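Local coordinates for packaging protein UL32 (Human herpesvirus 8 type M, PDB 6XF9) that assembles into a zinc-binding pentameric ring required for herpesviral genome packaging and is thought to guide new capsids to nuclear replication compartments, at residues V417-T420 with L421-F425; L151-L154 with K155-I159; C100-M103 with H104-P108; R398-A402 with A403-L407. All blocks are in the same frame, centred on the assembly; numbering follows the deposited sequence.

Overall arrangement
All four contacts are local ones within a largely helical chain. In sequence order contact 3 comes first, at the C-terminal end of helix 89-106, followed by contact 2 in helix 145-164, contact 4 where helix 391-402 ends, and contact 1 in helix 416-430. Contacts 1 and 2, with centres about 9 Å apart, touch, although some 260 residues separate them: their two helices pack together, with Gln419 OE1 and Lys155 NZ 2.6 Å apart. Contacts 3 and 4 are helix ends, their centres about 20 Å apart, and contact 3 lies across the chain's centre from contact 1, their centres about 34 Å apart. Contacts 1 and 2 thus join distant parts of the sequence in one buried region, with a zinc site beside contact 1.

Contact 1. Residues V417-T420 with L421-F425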
loop_
_atom_site.group_PDB
_atom_site.type_symbol
_atom_site.label_atom_id
_atom_site.label_comp_id
_atom_site.label_asym_id
_atom_site.label_seq_id
_atom_site.Cartn_x
_atom_site.Cartn_y
_atom_site.Cartn_z
ATOM N N VAL D 417 -14.135 -25.219 7.022
ATOM C CA VAL D 417 -13.152 -24.212 6.603
ATOM C C VAL D 417 -12.260 -24.774 5.512
ATOM O O VAL D 417 -12.238 -24.263 4.393
ATOM C CB VAL D 417 -12.312 -23.729 7.799
ATOM C CG1 VAL D 417 -11.128 -22.923 7.314
ATOM C CG2 VAL D 417 -13.168 -22.897 8.729
ATOM N N VAL D 418 -11.576 -25.884 5.793
ATOM C CA VAL D 418 -10.729 -26.504 4.775
ATOM C C VAL D 418 -11.558 -26.929 3.571
ATOM O O VAL D 418 -11.130 -26.768 2.421
ATOM C CB VAL D 418 -9.959 -27.695 5.363
ATOM C CG1 VAL D 418 -9.387 -28.514 4.253
ATOM C CG2 VAL D 418 -8.851 -27.219 6.249
ATOM N N GLN D 419 -12.770 -27.451 3.794
ATOM C CA GLN D 419 -13.606 -27.786 2.642
ATOM C C GLN D 419 -13.838 -26.549 1.781
ATOM O O GLN D 419 -13.738 -26.607 0.551
ATOM C CB GLN D 419 -14.940 -28.404 3.077
ATOM C CG GLN D 419 -15.730 -29.005 1.900
ATOM C CD GLN D 419 -17.266 -28.993 2.103
ATOM O OE1 GLN D 419 -17.810 -28.218 2.895
ATOM N NE2 GLN D 419 -17.963 -29.856 1.369
ATOM N N THR D 420 -14.151 -25.411 2.410
ATOM C CA THR D 420 -14.451 -24.212 1.628
ATOM C C THR D 420 -13.238 -23.747 0.840
ATOM O O THR D 420 -13.354 -23.397 -0.340
ATOM C CB THR D 420 -14.963 -23.093 2.527
ATOM O OG1 THR D 420 -16.196 -23.501 3.138
ATOM C CG2 THR D 420 -15.216 -21.848 1.720
ATOM N N LEU D 421 -12.067 -23.717 1.477
ATOM C CA LEU D 421 -10.866 -23.304 0.764
ATOM C C LEU D 421 -10.548 -24.244 -0.387
ATOM O O LEU D 421 -10.096 -23.803 -1.446
ATOM C CB LEU D 421 -9.681 -23.214 1.720
ATOM C CG LEU D 421 -9.800 -22.033 2.668
ATOM C CD1 LEU D 421 -8.742 -22.140 3.712
ATOM C CD2 LEU D 421 -9.659 -20.750 1.885
ATOM N N VAL D 422 -10.824 -25.531 -0.235
ATOM C CA VAL D 422 -10.559 -26.443 -1.341
ATOM C C VAL D 422 -11.432 -26.093 -2.539
ATOM O O VAL D 422 -10.971 -26.117 -3.689
ATOM C CB VAL D 422 -10.766 -27.894 -0.875
ATOM C CG1 VAL D 422 -10.790 -28.838 -2.058
ATOM C CG2 VAL D 422 -9.676 -28.267 0.117
ATOM N N PHE D 423 -12.701 -25.736 -2.296
ATOM C CA PHE D 423 -13.591 -25.361 -3.398
ATOM C C PHE D 423 -13.242 -24.008 -3.993
ATOM O O PHE D 423 -13.459 -23.783 -5.189
ATOM C CB PHE D 423 -15.037 -25.373 -2.929
ATOM C CG PHE D 423 -15.642 -26.717 -3.004
ATOM C CD1 PHE D 423 -15.981 -27.251 -4.226
ATOM C CD2 PHE D 423 -15.786 -27.488 -1.878
ATOM C CE1 PHE D 423 -16.497 -28.516 -4.323
ATOM C CE2 PHE D 423 -16.302 -28.765 -1.974
ATOM C CZ PHE D 423 -16.658 -29.273 -3.200
ATOM N N LEU D 424 -12.779 -23.076 -3.168
ATOM C CA LEU D 424 -12.280 -21.815 -3.695
ATOM C C LEU D 424 -11.100 -22.047 -4.640
ATOM O O LEU D 424 -11.091 -21.550 -5.773
ATOM C CB LEU D 424 -11.917 -20.897 -2.524
ATOM C CG LEU D 424 -13.080 -19.985 -2.072
ATOM C CD1 LEU D 424 -14.409 -20.702 -1.901
ATOM C CD2 LEU D 424 -12.734 -19.281 -0.777
ATOM N N PHE D 425 -10.137 -22.883 -4.228
ATOM C CA PHE D 425 -8.962 -23.162 -5.056
ATOM C C PHE D 425 -9.341 -23.854 -6.364
ATOM O O PHE D 425 -8.939 -23.418 -7.446
ATOM C CB PHE D 425 -7.969 -24.007 -4.263
ATOM C CG PHE D 425 -6.755 -24.421 -5.048
ATOM C CD1 PHE D 425 -5.661 -23.583 -5.159
ATOM C CD2 PHE D 425 -6.694 -25.665 -5.643
ATOM C CE1 PHE D 425 -4.538 -23.971 -5.866
ATOM C CE2 PHE D 425 -5.579 -26.067 -6.345
ATOM C CZ PHE D 425 -4.496 -25.214 -6.459
#
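Gln419 and Phe423 meet one turn apart in helix 416-430, an alpha-helical i to i+4 pair on a buried face. The glutamine chain leaves CB with CG anti to the backbone N (chi1 -169°), which carries it along the helix surface toward the phenylalanine. CG then lies in the plane of the Phe423 ring, at its edge, 3.9 Å from CE2. Beyond it CD passes 4.2 Å from Phe423 CE2, and the terminal amide stands steeply to the ring, the two planes 76° apart. At the tip, NE2 lies 3.9 Å from Phe423 CE2 and donates to Val133 O, while OE1 accepts from Lys155, so glutamine suits a buried place where both a donor and an acceptor are needed. Phe423 packs on Ile159 and meets the His87 ring edge-to-face. On another face, Val418 CG1 approaches Val422 CG2 at 4.2 Å; the compact, branched Val418 fits beside the zinc site, where it packs on the ligand His452. Thr420 and Leu424 point the same way toward helix 145-164, and the threonine hydroxyl turns back to Glu416 O within its own helix. Its methyl, CG2, lies 3.9 Å from Leu424 CD1.

Contact 2. Residues L151-L154 with K155-I159; sequences LQFL and KSEFI
Phe153 and Glu157 make the one CH-pi contact here, in the middle of helix 145-164. Glu157 CG sits over one face of the Phe153 ring, 4.2 Å from its centroid and only 13° off the normal, slightly toward the rim. The phenylalanine reaches this place because its CG is anti to the backbone N (chi1 -179°). The glutamate chain bends at its second torsion, and the carboxylate and ring planes are 10° apart. Pro48 packs on both side chains, and Gln461 of a neighbouring subunit packs on Phe153, so the Phe153 end of the pair reaches the interface with that subunit.

Among the hydrogen bonds, the helical pattern runs from Lys155 N to Leu151 O through Phe158 N to Leu154 O. Gln152 O takes two donors: Ser156 N at 2.9 Å and Ser156 OG at 3.1 Å, which arrive from opposite faces of the carbonyl plane. Serine suits this buried turn, since its short hydroxyl can return to the helix backbone.

The charged ends find their partners beyond the two segments. Lys155 is bent at its third torsion, and its CE lies 3.6 Å from Leu151 O; NZ goes on to Gln419 OE1 and to a salt bridge with Glu416 of helix 416-430. Glu157 OE2 pairs with Arg160. In both residues, then, the aliphatic part does the packing while the charge is answered elsewhere, an arrangement that lets long polar side chains be accommodated in a mostly buried helix.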
loop_
_atom_site.group_PDB
_atom_site.type_symbol
_atom_site.label_atom_id
_atom_site.label_comp_id
_atom_site.label_asym_id
_atom_site.label_seq_id
_atom_site.Cartn_x
_atom_site.Cartn_y
_atom_site.Cartn_z
ATOM N N LEU D 151 -20.003 -19.631 4.988
ATOM C CA LEU D 151 -19.170 -20.547 4.216
ATOM C C LEU D 151 -19.934 -21.168 3.061
ATOM O O LEU D 151 -19.371 -21.379 1.983
ATOM C CB LEU D 151 -18.588 -21.632 5.116
ATOM C CG LEU D 151 -17.554 -21.101 6.106
ATOM C CD1 LEU D 151 -16.990 -22.210 6.940
ATOM C CD2 LEU D 151 -16.458 -20.386 5.372
ATOM N N GLN D 152 -21.200 -21.492 3.247
ATOM C CA GLN D 152 -21.938 -22.058 2.122
ATOM C C GLN D 152 -22.083 -21.041 1.004
ATOM O O GLN D 152 -22.062 -21.404 -0.179
ATOM C CB GLN D 152 -23.299 -22.552 2.595
ATOM C CG GLN D 152 -23.162 -23.622 3.654
ATOM C CD GLN D 152 -24.461 -24.288 3.976
ATOM O OE1 GLN D 152 -25.528 -23.706 3.763
ATOM N NE2 GLN D 152 -24.390 -25.528 4.484
ATOM N N PHE D 153 -22.277 -19.768 1.365
ATOM C CA PHE D 153 -22.291 -18.687 0.387
ATOM C C PHE D 153 -21.051 -18.742 -0.506
ATOM O O PHE D 153 -21.151 -18.821 -1.735
ATOM C CB PHE D 153 -22.381 -17.351 1.130
ATOM C CG PHE D 153 -22.417 -16.149 0.230
ATOM C CD1 PHE D 153 -23.602 -15.774 -0.403
ATOM C CD2 PHE D 153 -21.269 -15.383 0.025
ATOM C CE1 PHE D 153 -23.643 -14.673 -1.233
ATOM C CE2 PHE D 153 -21.299 -14.282 -0.790
ATOM C CZ PHE D 153 -22.489 -13.920 -1.424
ATOM N N LEU D 154 -19.862 -18.717 0.116
ATOM C CA LEU D 154 -18.605 -18.780 -0.630
ATOM C C LEU D 154 -18.527 -20.028 -1.506
ATOM O O LEU D 154 -18.054 -19.973 -2.649
ATOM C CB LEU D 154 -17.429 -18.742 0.344
ATOM C CG LEU D 154 -17.230 -17.422 1.083
ATOM C CD1 LEU D 154 -16.097 -17.504 2.043
ATOM C CD2 LEU D 154 -16.915 -16.369 0.061
ATOM N N LYS D 155 -18.946 -21.178 -0.984
ATOM C CA LYS D 155 -18.886 -22.390 -1.791
ATOM C C LYS D 155 -19.761 -22.257 -3.018
ATOM O O LYS D 155 -19.293 -22.463 -4.141
ATOM C CB LYS D 155 -19.272 -23.604 -0.948
ATOM C CG LYS D 155 -18.096 -24.174 -0.182
ATOM C CD LYS D 155 -18.463 -25.368 0.624
ATOM C CE LYS D 155 -18.946 -24.949 1.982
ATOM N NZ LYS D 155 -19.368 -26.141 2.774
ATOM N N SER D 156 -21.024 -21.863 -2.834
ATOM C CA SER D 156 -21.936 -21.709 -3.968
ATOM C C SER D 156 -21.357 -20.780 -5.030
ATOM O O SER D 156 -21.377 -21.093 -6.229
ATOM C CB SER D 156 -23.277 -21.141 -3.484
ATOM O OG SER D 156 -23.934 -21.995 -2.574
ATOM N N GLU D 157 -20.824 -19.626 -4.606
ATOM C CA GLU D 157 -20.316 -18.646 -5.566
ATOM C C GLU D 157 -19.207 -19.244 -6.416
ATOM O O GLU D 157 -19.257 -19.184 -7.652
ATOM C CB GLU D 157 -19.822 -17.392 -4.845
ATOM C CG GLU D 157 -20.947 -16.647 -4.168
ATOM C CD GLU D 157 -21.939 -16.079 -5.181
ATOM O OE1 GLU D 157 -21.526 -15.186 -5.974
ATOM O OE2 GLU D 157 -23.116 -16.537 -5.189
ATOM N N PHE D 158 -18.205 -19.852 -5.777
ATOM C CA PHE D 158 -17.096 -20.356 -6.579
ATOM C C PHE D 158 -17.455 -21.616 -7.353
ATOM O O PHE D 158 -16.811 -21.909 -8.356
ATOM C CB PHE D 158 -15.875 -20.592 -5.720
ATOM C CG PHE D 158 -15.120 -19.351 -5.429
ATOM C CD1 PHE D 158 -15.650 -18.395 -4.585
ATOM C CD2 PHE D 158 -13.880 -19.120 -6.030
ATOM C CE1 PHE D 158 -14.939 -17.220 -4.306
ATOM C CE2 PHE D 158 -13.163 -17.960 -5.766
ATOM C CZ PHE D 158 -13.694 -17.006 -4.899
ATOM N N ILE D 159 -18.405 -22.422 -6.893
ATOM C CA ILE D 159 -18.841 -23.503 -7.767
ATOM C C ILE D 159 -19.598 -22.932 -8.952
ATOM O O ILE D 159 -19.423 -23.387 -10.088
ATOM C CB ILE D 159 -19.656 -24.557 -7.007
ATOM C CG1 ILE D 159 -18.725 -25.288 -6.049
ATOM C CG2 ILE D 159 -20.249 -25.547 -7.992
ATOM C CD1 ILE D 159 -19.419 -26.070 -5.023
#

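Contact 3. Residues C100-M103 with H104-P108; sequences CEIM and HLHFP
His104 N donates to Cys100 O at 2.9 Å, and the histidine ring lies alongside the same turn, with ND1 3.7 Å from Cys100 O. That nitrogen is hydrogen-bonded to His13 NE2, the His13 ring is nearly parallel to that of His104, and Tyr114 also meets the imidazole. A flat residue with polar nitrogens suits a place where it meets two rings and hydrogen-bonds through a nitrogen.

Met103 loses the most surface to the residues that follow, its CB lying 3.2 Å from His104 N. Its chain bends at both the second and third torsions, folding the thioether compactly; the unbranched, flexible methionine can mould itself to its surroundings, among them Thr113.

These residues form the last two turns of helix 89-106, and Phe107 is the first to leave helical geometry. The helix loosens here: the bond from His106 N to Ile102 O is long, 3.3 Å, with its donor tilted 34° from the carbonyl plane. The His106 ring brings CD2 close to the same oxygen, 3.3 Å from Ile102 O, which lies in the ring plane at its edge.

Glu101 folds back over Leu105: bent at chi2 (73°), it sets its carboxylate across the leucine, with OE2 a tight 3.1 Å from Leu105 CD1. The same OE2 makes a salt bridge with Arg12, while the leucine methyl CD1 also lies 3.1 Å from Glu101 O.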
loop_
_atom_site.group_PDB
_atom_site.type_symbol
_atom_site.label_atom_id
_atom_site.label_comp_id
_atom_site.label_asym_id
_atom_site.label_seq_id
_atom_site.Cartn_x
_atom_site.Cartn_y
_atom_site.Cartn_z
ATOM N N CYS D 100 -33.285 -43.219 -5.332
ATOM C CA CYS D 100 -34.346 -43.966 -6.005
ATOM C C CYS D 100 -34.856 -45.114 -5.146
ATOM O O CYS D 100 -36.047 -45.201 -4.825
ATOM C CB CYS D 100 -33.853 -44.536 -7.332
ATOM S SG CYS D 100 -34.150 -43.528 -8.728
ATOM N N GLU D 101 -33.947 -46.005 -4.760
ATOM C CA GLU D 101 -34.344 -47.195 -4.032
ATOM C C GLU D 101 -35.127 -46.825 -2.783
ATOM O O GLU D 101 -36.185 -47.398 -2.520
ATOM C CB GLU D 101 -33.094 -47.998 -3.695
ATOM C CG GLU D 101 -33.297 -49.239 -2.888
ATOM C CD GLU D 101 -33.918 -50.371 -3.656
ATOM O OE1 GLU D 101 -34.100 -50.268 -4.889
ATOM O OE2 GLU D 101 -34.190 -51.399 -3.007
ATOM N N ILE D 102 -34.658 -45.823 -2.036
ATOM C CA ILE D 102 -35.366 -45.420 -0.826
ATOM C C ILE D 102 -36.768 -44.937 -1.169
ATOM O O ILE D 102 -37.704 -45.114 -0.380
ATOM C CB ILE D 102 -34.561 -44.355 -0.058
ATOM C CG1 ILE D 102 -33.351 -44.996 0.602
ATOM C CG2 ILE D 102 -35.413 -43.665 1.006
ATOM C CD1 ILE D 102 -32.356 -43.987 1.063
ATOM N N MET D 103 -36.949 -44.349 -2.358
ATOM C CA MET D 103 -38.256 -43.814 -2.737
ATOM C C MET D 103 -39.227 -44.905 -3.181
ATOM O O MET D 103 -40.430 -44.811 -2.907
ATOM C CB MET D 103 -38.107 -42.807 -3.881
ATOM C CG MET D 103 -37.394 -41.529 -3.533
ATOM S SD MET D 103 -38.437 -40.451 -2.556
ATOM C CE MET D 103 -39.633 -39.883 -3.754
ATOM N N HIS D 104 -38.724 -45.938 -3.859
ATOM C CA HIS D 104 -39.554 -47.067 -4.256
ATOM C C HIS D 104 -39.948 -47.950 -3.075
ATOM O O HIS D 104 -41.015 -48.577 -3.108
ATOM C CB HIS D 104 -38.817 -47.858 -5.319
ATOM C CG HIS D 104 -38.811 -47.169 -6.641
ATOM N ND1 HIS D 104 -37.707 -47.139 -7.463
ATOM C CD2 HIS D 104 -39.765 -46.435 -7.264
ATOM C CE1 HIS D 104 -37.992 -46.447 -8.554
ATOM N NE2 HIS D 104 -39.233 -46.005 -8.456
ATOM N N LEU D 105 -39.103 -48.033 -2.041
ATOM C CA LEU D 105 -39.445 -48.822 -0.860
ATOM C C LEU D 105 -40.526 -48.150 -0.032
ATOM O O LEU D 105 -41.454 -48.815 0.447
ATOM C CB LEU D 105 -38.217 -49.064 0.013
ATOM C CG LEU D 105 -37.223 -50.191 -0.203
ATOM C CD1 LEU D 105 -36.799 -50.314 -1.628
ATOM C CD2 LEU D 105 -36.035 -49.872 0.656
ATOM N N HIS D 106 -40.403 -46.841 0.188
ATOM C CA HIS D 106 -41.210 -46.177 1.198
ATOM C C HIS D 106 -42.237 -45.190 0.661
ATOM O O HIS D 106 -43.091 -44.747 1.438
ATOM C CB HIS D 106 -40.301 -45.455 2.198
ATOM C CG HIS D 106 -39.293 -46.349 2.842
ATOM N ND1 HIS D 106 -39.442 -46.836 4.120
ATOM C CD2 HIS D 106 -38.117 -46.840 2.385
ATOM C CE1 HIS D 106 -38.396 -47.586 4.427
ATOM N NE2 HIS D 106 -37.576 -47.605 3.391
ATOM N N PHE D 107 -42.102 -44.811 -0.606
ATOM C CA PHE D 107 -43.048 -43.922 -1.269
ATOM C C PHE D 107 -43.277 -44.384 -2.709
ATOM O O PHE D 107 -42.878 -43.694 -3.646
ATOM C CB PHE D 107 -42.542 -42.480 -1.249
ATOM C CG PHE D 107 -42.527 -41.861 0.119
ATOM C CD1 PHE D 107 -41.416 -41.981 0.937
ATOM C CD2 PHE D 107 -43.625 -41.157 0.587
ATOM C CE1 PHE D 107 -41.400 -41.412 2.197
ATOM C CE2 PHE D 107 -43.615 -40.585 1.845
ATOM C CZ PHE D 107 -42.501 -40.713 2.652
ATOM N N PRO D 108 -43.918 -45.551 -2.899
ATOM C CA PRO D 108 -44.113 -45.987 -4.293
ATOM C C PRO D 108 -45.356 -45.420 -4.966
ATOM O O PRO D 108 -45.437 -45.478 -6.195
ATOM C CB PRO D 108 -44.180 -47.515 -4.183
ATOM C CG PRO D 108 -44.666 -47.766 -2.814
ATOM C CD PRO D 108 -44.188 -46.641 -1.940
#

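Contact 4. Residues R398-A402 with A403-L407; sequences RASAA and AGQLL
Ser400 and Gln405 are joined by the long-span bond of a Schellman motif, which ends helix 391-402. Gln405 N donates to Ser400 O at 2.9 Å, coming from above the carbonyl plane, 36° out of it. Inside this loop Gly404 N reaches Ala401 O at 3.1 Å, a weak bond. Together the two use carbonyls of the last turn that have lost their usual i+4 donors. One step earlier the ordinary helical bond survives, from Ala403 N to Ala399 O at 2.9 Å. The reversal passes through Gly404, whose positive phi of 82° comes easily to a residue without a CB. Beyond the turn, the backbone of Leu407 is hydrogen-bonded to that of Thr139, and at the other end Arg398 is held by salt bridges to Glu73 and Asp74 of helix 71-83.

Side chains close over the turn. The Ser400 hydroxyl is anti to its own amide nitrogen (chi1 -169°), which puts OG 3.4 Å from Gln405 CB. Leu406 turns back toward the helix and also packs on Leu208 and Phe80, an apolar side chain facing the helix and its apolar neighbours. Leu406 CD1 lies 3.9 Å from Ser400 CB and, more loosely, 4.3 Å from Ala401 CB.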
loop_
_atom_site.group_PDB
_atom_site.type_symbol
_atom_site.label_atom_id
_atom_site.label_comp_id
_atom_site.label_asym_id
_atom_site.label_seq_id
_atom_site.Cartn_x
_atom_site.Cartn_y
_atom_site.Cartn_z
ATOM N N ARG D 398 -28.113 -47.936 12.506
ATOM C CA ARG D 398 -29.250 -47.215 11.946
ATOM C C ARG D 398 -30.026 -46.466 13.011
ATOM O O ARG D 398 -30.507 -45.356 12.768
ATOM C CB ARG D 398 -30.166 -48.179 11.211
ATOM C CG ARG D 398 -29.476 -48.921 10.105
ATOM C CD ARG D 398 -30.385 -49.959 9.474
ATOM N NE ARG D 398 -31.799 -49.567 9.429
ATOM C CZ ARG D 398 -32.582 -49.736 8.366
ATOM N NH1 ARG D 398 -32.087 -50.249 7.240
ATOM N NH2 ARG D 398 -33.856 -49.369 8.416
ATOM N N ALA D 399 -30.239 -47.093 14.164
ATOM C CA ALA D 399 -30.933 -46.419 15.254
ATOM C C ALA D 399 -30.172 -45.176 15.681
ATOM O O ALA D 399 -30.764 -44.117 15.918
ATOM C CB ALA D 399 -31.088 -47.373 16.434
ATOM N N SER D 400 -28.848 -45.285 15.763
ATOM C CA SER D 400 -28.040 -44.152 16.183
ATOM C C SER D 400 -28.102 -43.056 15.129
ATOM O O SER D 400 -28.370 -41.887 15.441
ATOM C CB SER D 400 -26.603 -44.626 16.408
ATOM O OG SER D 400 -25.805 -43.646 17.046
ATOM N N ALA D 401 -27.918 -43.439 13.858
ATOM C CA ALA D 401 -27.891 -42.481 12.756
ATOM C C ALA D 401 -29.254 -41.847 12.531
ATOM O O ALA D 401 -29.336 -40.674 12.150
ATOM C CB ALA D 401 -27.417 -43.156 11.473
ATOM N N ALA D 402 -30.338 -42.622 12.677
ATOM C CA ALA D 402 -31.664 -42.013 12.589
ATOM C C ALA D 402 -31.955 -41.094 13.776
ATOM O O ALA D 402 -32.611 -40.062 13.600
ATOM C CB ALA D 402 -32.731 -43.096 12.474
ATOM N N ALA D 403 -31.431 -41.407 14.972
ATOM C CA ALA D 403 -31.503 -40.498 16.118
ATOM C C ALA D 403 -30.536 -39.329 16.007
ATOM O O ALA D 403 -30.506 -38.478 16.902
ATOM C CB ALA D 403 -31.210 -41.246 17.413
ATOM N N GLY D 404 -29.769 -39.262 14.922
ATOM C CA GLY D 404 -28.860 -38.174 14.645
ATOM C C GLY D 404 -27.508 -38.232 15.321
ATOM O O GLY D 404 -26.727 -37.282 15.168
ATOM N N GLN D 405 -27.177 -39.315 16.035
ATOM C CA GLN D 405 -25.946 -39.290 16.824
ATOM C C GLN D 405 -24.685 -39.459 15.978
ATOM O O GLN D 405 -23.605 -39.001 16.392
ATOM C CB GLN D 405 -25.960 -40.370 17.904
ATOM C CG GLN D 405 -27.006 -40.191 18.964
ATOM C CD GLN D 405 -26.933 -38.841 19.598
ATOM O OE1 GLN D 405 -25.844 -38.287 19.787
ATOM N NE2 GLN D 405 -28.095 -38.281 19.936
ATOM N N LEU D 406 -24.773 -40.125 14.823
ATOM C CA LEU D 406 -23.569 -40.412 14.060
ATOM C C LEU D 406 -23.335 -39.420 12.930
ATOM O O LEU D 406 -22.382 -39.599 12.157
ATOM C CB LEU D 406 -23.616 -41.823 13.467
ATOM C CG LEU D 406 -23.287 -43.049 14.309
ATOM C CD1 LEU D 406 -23.900 -44.243 13.615
ATOM C CD2 LEU D 406 -21.819 -43.252 14.460
ATOM N N LEU D 407 -24.174 -38.388 12.804
ATOM C CA LEU D 407 -24.097 -37.493 11.660
ATOM C C LEU D 407 -23.627 -36.103 12.046
ATOM O O LEU D 407 -23.704 -35.185 11.227
ATOM C CB LEU D 407 -25.449 -37.407 10.952
ATOM C CG LEU D 407 -25.931 -38.747 10.395
ATOM C CD1 LEU D 407 -27.221 -38.604 9.624
ATOM C CD2 LEU D 407 -24.856 -39.415 9.545
#